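GMP reductase (Trypanosoma brucei brucei, PDB 6JIG) probably catalyses the irreversible NADPH-dependent deamination of GMP to IMP and is regulated allosterically through its cystathionine-beta-synthase domain. Local coordinates at residues Arg38-Val43 / Asp285-Asn290; Asp306-Gly311 / Arg344-Ile349; Leu267-Val272 / Glu298-Ala303. The protein carries 1 engineered substitution. All coordinates share one frame; numbering follows the deposited sequence.

Contact 1. Residues Arg38-Val43 / Asp285-Asn290; sequences RLSRNV and DIIAGN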
loop_
_atom_site.group_PDB
_atom_site.type_symbol
_atom_site.label_atom_id
_atom_site.label_comp_id
_atom_site.label_asym_id
_atom_site.label_seq_id
_atom_site.Cartn_x
_atom_site.Cartn_y
_atom_site.Cartn_z
ATOM N N ARG A 38 21.460 -30.673 -29.452
ATOM C CA ARG A 38 21.743 -31.927 -28.768
ATOM C C ARG A 38 21.439 -31.784 -27.285
ATOM O O ARG A 38 21.878 -30.823 -26.636
ATOM C CB ARG A 38 23.197 -32.350 -28.964
ATOM C CG ARG A 38 23.606 -32.446 -30.430
ATOM C CD ARG A 38 24.845 -33.301 -30.617
ATOM N NE ARG A 38 24.492 -34.714 -30.669
ATOM C CZ ARG A 38 24.303 -35.409 -31.789
ATOM N NH1 ARG A 38 24.444 -34.833 -32.981
ATOM N NH2 ARG A 38 23.972 -36.692 -31.712
ATOM N N LEU A 39 20.662 -32.728 -26.768
ATOM C CA LEU A 39 20.488 -32.854 -25.332
ATOM C C LEU A 39 21.717 -33.482 -24.693
ATOM O O LEU A 39 22.169 -33.049 -23.624
ATOM C CB LEU A 39 19.249 -33.695 -25.053
ATOM C CG LEU A 39 19.037 -34.046 -23.591
ATOM C CD1 LEU A 39 18.625 -32.792 -22.816
ATOM C CD2 LEU A 39 17.990 -35.141 -23.463
ATOM N N SER A 40 22.259 -34.510 -25.341
ATOM C CA SER A 40 23.430 -35.235 -24.883
ATOM C C SER A 40 24.129 -35.779 -26.125
ATOM O O SER A 40 23.677 -35.557 -27.254
ATOM C CB SER A 40 23.051 -36.365 -23.915
ATOM O OG SER A 40 21.958 -37.120 -24.410
ATOM N N ARG A 41 25.230 -36.505 -25.910
ATOM C CA ARG A 41 26.080 -36.932 -27.025
ATOM C C ARG A 41 25.269 -37.623 -28.117
ATOM O O ARG A 41 25.499 -37.400 -29.311
ATOM C CB ARG A 41 27.182 -37.871 -26.530
ATOM C CG ARG A 41 28.411 -37.255 -25.842
ATOM C CD ARG A 41 29.489 -38.348 -25.739
ATOM N NE ARG A 41 30.545 -38.134 -24.750
ATOM C CZ ARG A 41 31.663 -37.435 -24.967
ATOM N NH1 ARG A 41 31.890 -36.841 -26.140
ATOM N NH2 ARG A 41 32.564 -37.321 -24.000
ATOM N N ASN A 42 24.294 -38.444 -27.731
ATOM C CA ASN A 42 23.576 -39.252 -28.709
ATOM C C ASN A 42 22.087 -38.928 -28.789
ATOM O O ASN A 42 21.321 -39.733 -29.323
ATOM C CB ASN A 42 23.801 -40.733 -28.403
ATOM C CG ASN A 42 25.273 -41.083 -28.372
ATOM O OD1 ASN A 42 25.949 -41.018 -29.395
ATOM N ND2 ASN A 42 25.789 -41.412 -27.193
ATOM N N VAL A 43 21.648 -37.764 -28.299
ATOM C CA VAL A 43 20.226 -37.416 -28.325
ATOM C C VAL A 43 20.068 -36.015 -28.898
ATOM O O VAL A 43 20.561 -35.044 -28.313
ATOM C CB VAL A 43 19.579 -37.496 -26.933
ATOM C CG1 VAL A 43 18.114 -37.104 -27.018
ATOM C CG2 VAL A 43 19.724 -38.907 -26.355
ATOM N N ASP A 285 22.245 -42.595 -22.786
ATOM C CA ASP A 285 23.096 -41.480 -22.389
ATOM C C ASP A 285 22.894 -41.140 -20.916
ATOM O O ASP A 285 21.772 -41.157 -20.402
ATOM C CB ASP A 285 22.793 -40.259 -23.250
ATOM C CG ASP A 285 23.522 -40.281 -24.584
ATOM O OD1 ASP A 285 24.165 -41.303 -24.919
ATOM O OD2 ASP A 285 23.432 -39.274 -25.307
ATOM N N ILE A 286 23.995 -40.819 -20.246
ATOM C CA ILE A 286 24.003 -40.455 -18.836
ATOM C C ILE A 286 24.361 -38.972 -18.754
ATOM O O ILE A 286 25.483 -38.579 -19.089
ATOM C CB ILE A 286 25.000 -41.300 -18.033
ATOM C CG1 ILE A 286 24.777 -42.803 -18.289
ATOM C CG2 ILE A 286 24.874 -40.997 -16.533
ATOM C CD1 ILE A 286 23.374 -43.278 -17.945
ATOM N N ILE A 287 23.405 -38.164 -18.298
ATOM C CA ILE A 287 23.595 -36.735 -18.037
ATOM C C ILE A 287 23.822 -36.570 -16.542
ATOM O O ILE A 287 23.268 -37.333 -15.733
ATOM C CB ILE A 287 22.373 -35.936 -18.529
ATOM C CG1 ILE A 287 22.176 -36.171 -20.036
ATOM C CG2 ILE A 287 22.515 -34.398 -18.223
ATOM C CD1 ILE A 287 20.851 -35.659 -20.578
ATOM N N ALA A 288 24.666 -35.606 -16.158
ATOM C CA ALA A 288 24.991 -35.429 -14.747
ATOM C C ALA A 288 25.109 -33.947 -14.409
ATOM O O ALA A 288 25.530 -33.140 -15.235
ATOM C CB ALA A 288 26.297 -36.123 -14.368
ATOM N N GLY A 289 24.744 -33.619 -13.179
ATOM C CA GLY A 289 24.844 -32.267 -12.649
ATOM C C GLY A 289 24.465 -32.320 -11.183
ATOM O O GLY A 289 24.181 -33.395 -10.642
ATOM N N ASN A 290 24.432 -31.148 -10.535
ATOM C CA ASN A 290 24.610 -29.842 -11.174
ATOM C C ASN A 290 25.972 -29.240 -10.852
ATOM O O ASN A 290 26.484 -29.389 -9.737
ATOM C CB ASN A 290 23.507 -28.879 -10.722
ATOM C CG ASN A 290 22.286 -28.944 -11.611
ATOM O OD1 ASN A 290 21.997 -29.984 -12.202
ATOM N ND2 ASN A 290 21.579 -27.822 -11.740
#

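Contact 2. Residues Asp306-Gly311 / Arg344-Ile349; sequences DGLKIG and RGVPCI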
loop_
_atom_site.group_PDB
_atom_site.type_symbol
_atom_site.label_atom_id
_atom_site.label_comp_id
_atom_site.label_asym_id
_atom_site.label_seq_id
_atom_site.Cartn_x
_atom_site.Cartn_y
_atom_site.Cartn_z
ATOM N N ASP A 306 27.597 -38.108 -20.727
ATOM C CA ASP A 306 27.175 -37.752 -22.075
ATOM C C ASP A 306 26.535 -36.370 -22.167
ATOM O O ASP A 306 26.268 -35.901 -23.276
ATOM C CB ASP A 306 26.181 -38.792 -22.600
ATOM C CG ASP A 306 26.783 -40.178 -22.635
ATOM O OD1 ASP A 306 27.707 -40.367 -23.446
ATOM O OD2 ASP A 306 26.371 -41.043 -21.830
ATOM N N GLY A 307 26.238 -35.741 -21.036
ATOM C CA GLY A 307 25.741 -34.376 -21.018
ATOM C C GLY A 307 25.930 -33.825 -19.622
ATOM O O GLY A 307 26.044 -34.585 -18.654
ATOM N N LEU A 308 25.986 -32.492 -19.520
ATOM C CA LEU A 308 26.207 -31.810 -18.245
ATOM C C LEU A 308 25.048 -30.871 -17.958
ATOM O O LEU A 308 24.521 -30.227 -18.871
ATOM C CB LEU A 308 27.509 -31.000 -18.246
ATOM C CG LEU A 308 28.766 -31.810 -18.539
ATOM C CD1 LEU A 308 29.981 -30.900 -18.728
ATOM C CD2 LEU A 308 28.995 -32.790 -17.407
ATOM N N LYS A 309 24.637 -30.798 -16.696
ATOM C CA LYS A 309 23.581 -29.871 -16.305
ATOM C C LYS A 309 24.221 -28.792 -15.431
ATOM O O LYS A 309 24.860 -29.105 -14.423
ATOM C CB LYS A 309 22.427 -30.581 -15.587
ATOM C CG LYS A 309 21.161 -29.687 -15.491
ATOM C CD LYS A 309 19.845 -30.476 -15.641
ATOM C CE LYS A 309 19.588 -31.397 -14.448
ATOM N NZ LYS A 309 19.545 -30.636 -13.135
ATOM N N ILE A 310 24.072 -27.534 -15.842
ATOM C CA ILE A 310 24.820 -26.407 -15.287
ATOM C C ILE A 310 23.871 -25.583 -14.438
ATOM O O ILE A 310 22.827 -25.147 -14.932
ATOM C CB ILE A 310 25.412 -25.509 -16.391
ATOM C CG1 ILE A 310 26.159 -26.322 -17.448
ATOM C CG2 ILE A 310 26.235 -24.342 -15.791
ATOM C CD1 ILE A 310 27.175 -27.244 -16.917
ATOM N N GLY A 311 24.242 -25.345 -13.178
ATOM C CA GLY A 311 23.511 -24.388 -12.364
ATOM C C GLY A 311 23.560 -24.742 -10.891
ATOM O O GLY A 311 23.035 -25.784 -10.495
ATOM N N ARG A 344 35.322 -31.246 -25.691
ATOM C CA ARG A 344 35.157 -32.679 -25.518
ATOM C C ARG A 344 33.906 -33.228 -26.202
ATOM O O ARG A 344 33.668 -34.442 -26.135
ATOM C CB ARG A 344 35.131 -33.027 -24.022
ATOM C CG ARG A 344 36.357 -32.543 -23.239
ATOM C CD ARG A 344 37.575 -33.430 -23.520
ATOM N NE ARG A 344 37.391 -34.808 -23.064
ATOM C CZ ARG A 344 37.647 -35.231 -21.831
ATOM N NH1 ARG A 344 38.089 -34.380 -20.911
ATOM N NH2 ARG A 344 37.450 -36.503 -21.510
ATOM N N GLY A 345 33.100 -32.373 -26.830
ATOM C CA GLY A 345 31.883 -32.803 -27.507
ATOM C C GLY A 345 30.725 -33.183 -26.604
ATOM O O GLY A 345 29.920 -34.047 -26.971
ATOM N N VAL A 346 30.601 -32.555 -25.438
ATOM C CA VAL A 346 29.593 -32.945 -24.458
ATOM C C VAL A 346 28.586 -31.802 -24.339
ATOM O O VAL A 346 28.955 -30.708 -23.893
ATOM C CB VAL A 346 30.226 -33.269 -23.098
ATOM C CG1 VAL A 346 29.143 -33.482 -22.039
ATOM C CG2 VAL A 346 31.121 -34.515 -23.205
ATOM N N PRO A 347 27.320 -32.004 -24.709
ATOM C CA PRO A 347 26.340 -30.911 -24.635
ATOM C C PRO A 347 26.026 -30.518 -23.201
ATOM O O PRO A 347 26.105 -31.333 -22.279
ATOM C CB PRO A 347 25.098 -31.489 -25.329
ATOM C CG PRO A 347 25.631 -32.638 -26.184
ATOM C CD PRO A 347 26.783 -33.197 -25.384
ATOM N N CYS A 348 25.626 -29.252 -23.029
ATOM C CA CYS A 348 25.344 -28.700 -21.706
ATOM C C CYS A 348 23.932 -28.140 -21.641
ATOM O O CYS A 348 23.481 -27.460 -22.568
ATOM C CB CYS A 348 26.350 -27.604 -21.341
ATOM S SG CYS A 348 28.051 -28.155 -21.123
ATOM N N ILE A 349 23.246 -28.437 -20.540
ATOM C CA ILE A 349 21.917 -27.910 -20.230
ATOM C C ILE A 349 22.093 -26.735 -19.268
ATOM O O ILE A 349 22.592 -26.926 -18.158
ATOM C CB ILE A 349 21.029 -28.987 -19.576
ATOM C CG1 ILE A 349 20.978 -30.265 -20.430
ATOM C CG2 ILE A 349 19.599 -28.429 -19.306
ATOM C CD1 ILE A 349 20.533 -31.487 -19.644
#

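Contact 3. Residues Leu267-Val272 / Glu298-Ala303; sequences LCINMV and EALIDA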
loop_
_atom_site.group_PDB
_atom_site.type_symbol
_atom_site.label_atom_id
_atom_site.label_comp_id
_atom_site.label_asym_id
_atom_site.label_seq_id
_atom_site.Cartn_x
_atom_site.Cartn_y
_atom_site.Cartn_z
ATOM N N LEU A 267 30.438 -38.505 -5.005
ATOM C CA LEU A 267 29.156 -39.202 -5.053
ATOM C C LEU A 267 28.577 -39.178 -6.458
ATOM O O LEU A 267 28.073 -40.195 -6.965
ATOM C CB LEU A 267 28.167 -38.557 -4.083
ATOM C CG LEU A 267 28.338 -38.804 -2.581
ATOM C CD1 LEU A 267 27.104 -38.314 -1.855
ATOM C CD2 LEU A 267 28.573 -40.267 -2.304
ATOM N N CYS A 268 28.627 -38.008 -7.098
ATOM C CA CYS A 268 28.081 -37.891 -8.442
ATOM C C CYS A 268 28.995 -38.555 -9.455
ATOM O O CYS A 268 28.530 -39.271 -10.345
ATOM C CB CYS A 268 27.881 -36.400 -8.790
ATOM S SG CYS A 268 27.175 -36.129 -10.426
ATOM N N ILE A 269 30.304 -38.339 -9.332
ATOM C CA ILE A 269 31.248 -38.931 -10.275
ATOM C C ILE A 269 31.167 -40.455 -10.241
ATOM O O ILE A 269 31.248 -41.128 -11.279
ATOM C CB ILE A 269 32.671 -38.438 -9.960
ATOM C CG1 ILE A 269 32.853 -36.981 -10.408
ATOM C CG2 ILE A 269 33.725 -39.338 -10.582
ATOM C CD1 ILE A 269 34.003 -36.271 -9.700
ATOM N N ASN A 270 31.005 -41.017 -9.046
ATOM C CA ASN A 270 30.964 -42.469 -8.910
ATOM C C ASN A 270 29.638 -43.040 -9.393
ATOM O O ASN A 270 29.599 -44.167 -9.903
ATOM C CB ASN A 270 31.238 -42.855 -7.456
ATOM C CG ASN A 270 32.674 -42.595 -7.059
ATOM O OD1 ASN A 270 33.561 -42.543 -7.914
ATOM N ND2 ASN A 270 32.919 -42.440 -5.763
ATOM N N MET A 271 28.547 -42.282 -9.257
ATOM C CA MET A 271 27.280 -42.724 -9.828
ATOM C C MET A 271 27.350 -42.752 -11.352
ATOM O O MET A 271 26.850 -43.694 -11.983
ATOM C CB MET A 271 26.140 -41.822 -9.351
ATOM C CG MET A 271 24.757 -42.343 -9.704
ATOM S SD MET A 271 24.435 -43.912 -8.850
ATOM C CE MET A 271 22.838 -44.325 -9.531
ATOM N N VAL A 272 27.982 -41.741 -11.959
ATOM C CA VAL A 272 28.161 -41.740 -13.412
ATOM C C VAL A 272 28.993 -42.942 -13.842
ATOM O O VAL A 272 28.664 -43.631 -14.816
ATOM C CB VAL A 272 28.817 -40.432 -13.884
ATOM C CG1 VAL A 272 29.135 -40.527 -15.376
ATOM C CG2 VAL A 272 27.907 -39.237 -13.610
ATOM N N GLU A 298 35.155 -30.821 -16.380
ATOM C CA GLU A 298 36.216 -31.766 -16.704
ATOM C C GLU A 298 36.035 -33.073 -15.946
ATOM O O GLU A 298 36.155 -34.159 -16.526
ATOM C CB GLU A 298 37.577 -31.142 -16.383
ATOM C CG GLU A 298 38.774 -32.047 -16.683
ATOM C CD GLU A 298 39.055 -32.171 -18.173
ATOM O OE1 GLU A 298 38.788 -31.191 -18.905
ATOM O OE2 GLU A 298 39.545 -33.243 -18.612
ATOM N N ALA A 299 35.698 -32.992 -14.657
ATOM C CA ALA A 299 35.608 -34.200 -13.841
ATOM C C ALA A 299 34.434 -35.073 -14.268
ATOM O O ALA A 299 34.550 -36.308 -14.336
ATOM C CB ALA A 299 35.489 -33.822 -12.358
ATOM N N LEU A 300 33.285 -34.460 -14.532
ATOM C CA LEU A 300 32.129 -35.255 -14.915
ATOM C C LEU A 300 32.303 -35.830 -16.317
ATOM O O LEU A 300 31.917 -36.976 -16.571
ATOM C CB LEU A 300 30.844 -34.428 -14.808
ATOM C CG LEU A 300 30.303 -34.154 -13.390
ATOM C CD1 LEU A 300 28.892 -33.605 -13.486
ATOM C CD2 LEU A 300 30.297 -35.407 -12.550
ATOM N N ILE A 301 32.906 -35.064 -17.231
ATOM C CA ILE A 301 33.196 -35.603 -18.559
ATOM C C ILE A 301 34.169 -36.777 -18.459
ATOM O O ILE A 301 33.981 -37.817 -19.103
ATOM C CB ILE A 301 33.734 -34.505 -19.489
ATOM C CG1 ILE A 301 32.653 -33.448 -19.761
ATOM C CG2 ILE A 301 34.224 -35.121 -20.804
ATOM C CD1 ILE A 301 33.194 -32.201 -20.414
ATOM N N ASP A 302 35.229 -36.624 -17.659
ATOM C CA ASP A 302 36.186 -37.714 -17.473
ATOM C C ASP A 302 35.533 -38.935 -16.836
ATOM O O ASP A 302 35.979 -40.068 -17.064
ATOM C CB ASP A 302 37.365 -37.242 -16.609
ATOM C CG ASP A 302 38.303 -36.297 -17.348
ATOM O OD1 ASP A 302 38.212 -36.175 -18.585
ATOM O OD2 ASP A 302 39.137 -35.660 -16.673
ATOM N N ALA A 303 34.487 -38.735 -16.030
ATOM C CA ALA A 303 33.766 -39.870 -15.468
ATOM C C ALA A 303 32.862 -40.553 -16.486
ATOM O O ALA A 303 32.316 -41.617 -16.177
ATOM C CB ALA A 303 32.941 -39.437 -14.252
#

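Contact 1. Residues Arg38-Val43 / Asp285-Asn290
An N-terminal beta hairpin meets barrel strand 285-291 here: Asp285, near the N-terminal end of that strand, accepts three hydrogen bonds from Ser40 and Asn42 in the type I turn Ser40-Val43. A classic beta bulge sets Leu39 and Ser40 together opposite Val43, next to the turn. Two of the bonds end on Asp285 OD2. Asn42 N reaches it at 2.7 Å on its syn lone pair, and Ser40 OG at 2.8 Å on the anti lone pair, so the oxygen is gripped from two directions. For Ser40, chi1 of 46° sets OG between the backbone N and the carbonyl carbon, where it meets OD2. The other oxygen, Asp285 OD1, takes Asn42 ND2 at 2.8 Å, again on a syn lone pair and nearly straight at 173°. It lies in the plane of the Asn42 amide, while amide and carboxylate planes are turned 52° apart. With both oxygens engaged, the carboxylate should hardly rotate, and the turn is fixed through one backbone N-H and two side chains. At Ile287 the contact becomes apolar. Ile287 CD1 comes within 3.9 Å of Leu39 CG, the two side chains crossing at about a right angle, and Ile287 CG1 lies 4.0 Å from Ser40 CB. The hairpin lies across the barrel end at which the strands begin: Leu39, Ser40 and Val43 also touch Val255 of strand 255-259, the backbones of Arg41 and Asp306 hydrogen-bond, and Arg41 NH1 bonds to the carbonyl of Arg344 at the end of helix 330-344.

Contact 2. Residues Asp306-Gly311 / Arg344-Ile349
Strands 307-310 and 348-351 run parallel, Leu308 beside Cys348 and Lys309 beside Ile349, although the end-to-end directions of the touching parts differ by 40°. Three backbone hydrogen bonds join them. Leu308 N reaches Pro347 O at 3.0 Å. The bond from Ile349 N to Leu308 O, 2.8 Å long, is almost linear at 173°. Ile310 N then binds Ile349 O, also at 2.8 Å. Gly307 CA adds a CA-H...O contact of 3.3 Å to Pro347 O, which thus has a second, weaker donor. Pro347 has no N-H of its own, and its CD packs instead against Asp306 O. One face of the sheet is apolar and turned to the helices. There Leu308 CB meets Cys348 SG at 4.1 Å and Leu308 CG meets Val346 CG1 at 3.9 Å, Leu308 and Val346 crossing at about a right angle; Ile310 CG1 touches Cys348 CB. On the barrel-interior face Lys309 and Ile349 sit side by side, with Lys309 CG 4.1 Å from Ile349 CB. The lysine leaves with CG anti to its N (chi1 -166°), then bends through its remaining torsions, and its ammonium forms salt bridges to Asp351 and Asp259 and a hydrogen bond to Asn290. Its side chain comes within about 4 Å of bound GMP at the nearest atoms. Helix 330-344 connects these strands as a beta-alpha-beta crossover, ends in a Schellman motif at Gly345 and covers Ile310 and Cys348, while helix 294-302 covers Leu308. Ile287 of strand 285-291 and Thr370 and Met372 of strand 370-373 also touch Ile349.

Contact 3. Residues Leu267-Val272 / Glu298-Ala303
Val272 CG1 meets the carbonyl oxygen of Ala303 at 3.5 Å, and the carbonyl of Ile269 lies near the Ala303 methyl; these peptide groups are the flat groups here, with no ring or side-chain amide taking part. Otherwise the contact is aliphatic apart from the thiol of Cys268, without a hydrogen bond across it. Ile269 is central, and its two branches part to meet different residues. With CG1 anti to the carbonyl carbon (chi1 -74°), that branch leads to Leu300 CD2 at 3.7 Å and on through CD1 to Ala299 CB at 3.9 Å, whereas CG2 rests on Ala303 CB at 3.8 Å. Leu300 CD2 serves two partners, since it also touches Cys268 SG at 3.8 Å. The two helices run nearly parallel, the axes of the two segments 23° apart and 9.5 Å from each other at closest approach. Such side-by-side packing of successive helices belongs to the outer layer of the TIM barrel. Inward, Cys268, Val272 and Leu300 all settle on Ala288 of strand 285-291, and Leu300 reaches Leu308 of strand 307-310. On its farther side, helix 294-302 meets helix 330-344 through Ile301 and Glu298. On helix 266-277, Leu267 packs on Thr28 of a neighbouring subunit.

In the fold
All three contacts lie on or against one closed eight-stranded parallel barrel with its helices outside. Contacts 1 and 2, centred about 6 Å apart, both reach its sheet through neighbouring strands 285-291 and 307-310. Contact 3 joins helices of the outer layer, its centre about 13 Å from that of contact 1 and 12 Å from that of contact 2. In the chain, strand 285-291 falls between the two helices of contact 3, and contact 2 follows both. The hairpin of contact 1 comes far earlier and lies against the barrel end where the strands begin. From there the strands lead to the other end, where GMP binds; Arg344 of contact 2 forms salt bridges to Glu298 and Asp302 of contact 3.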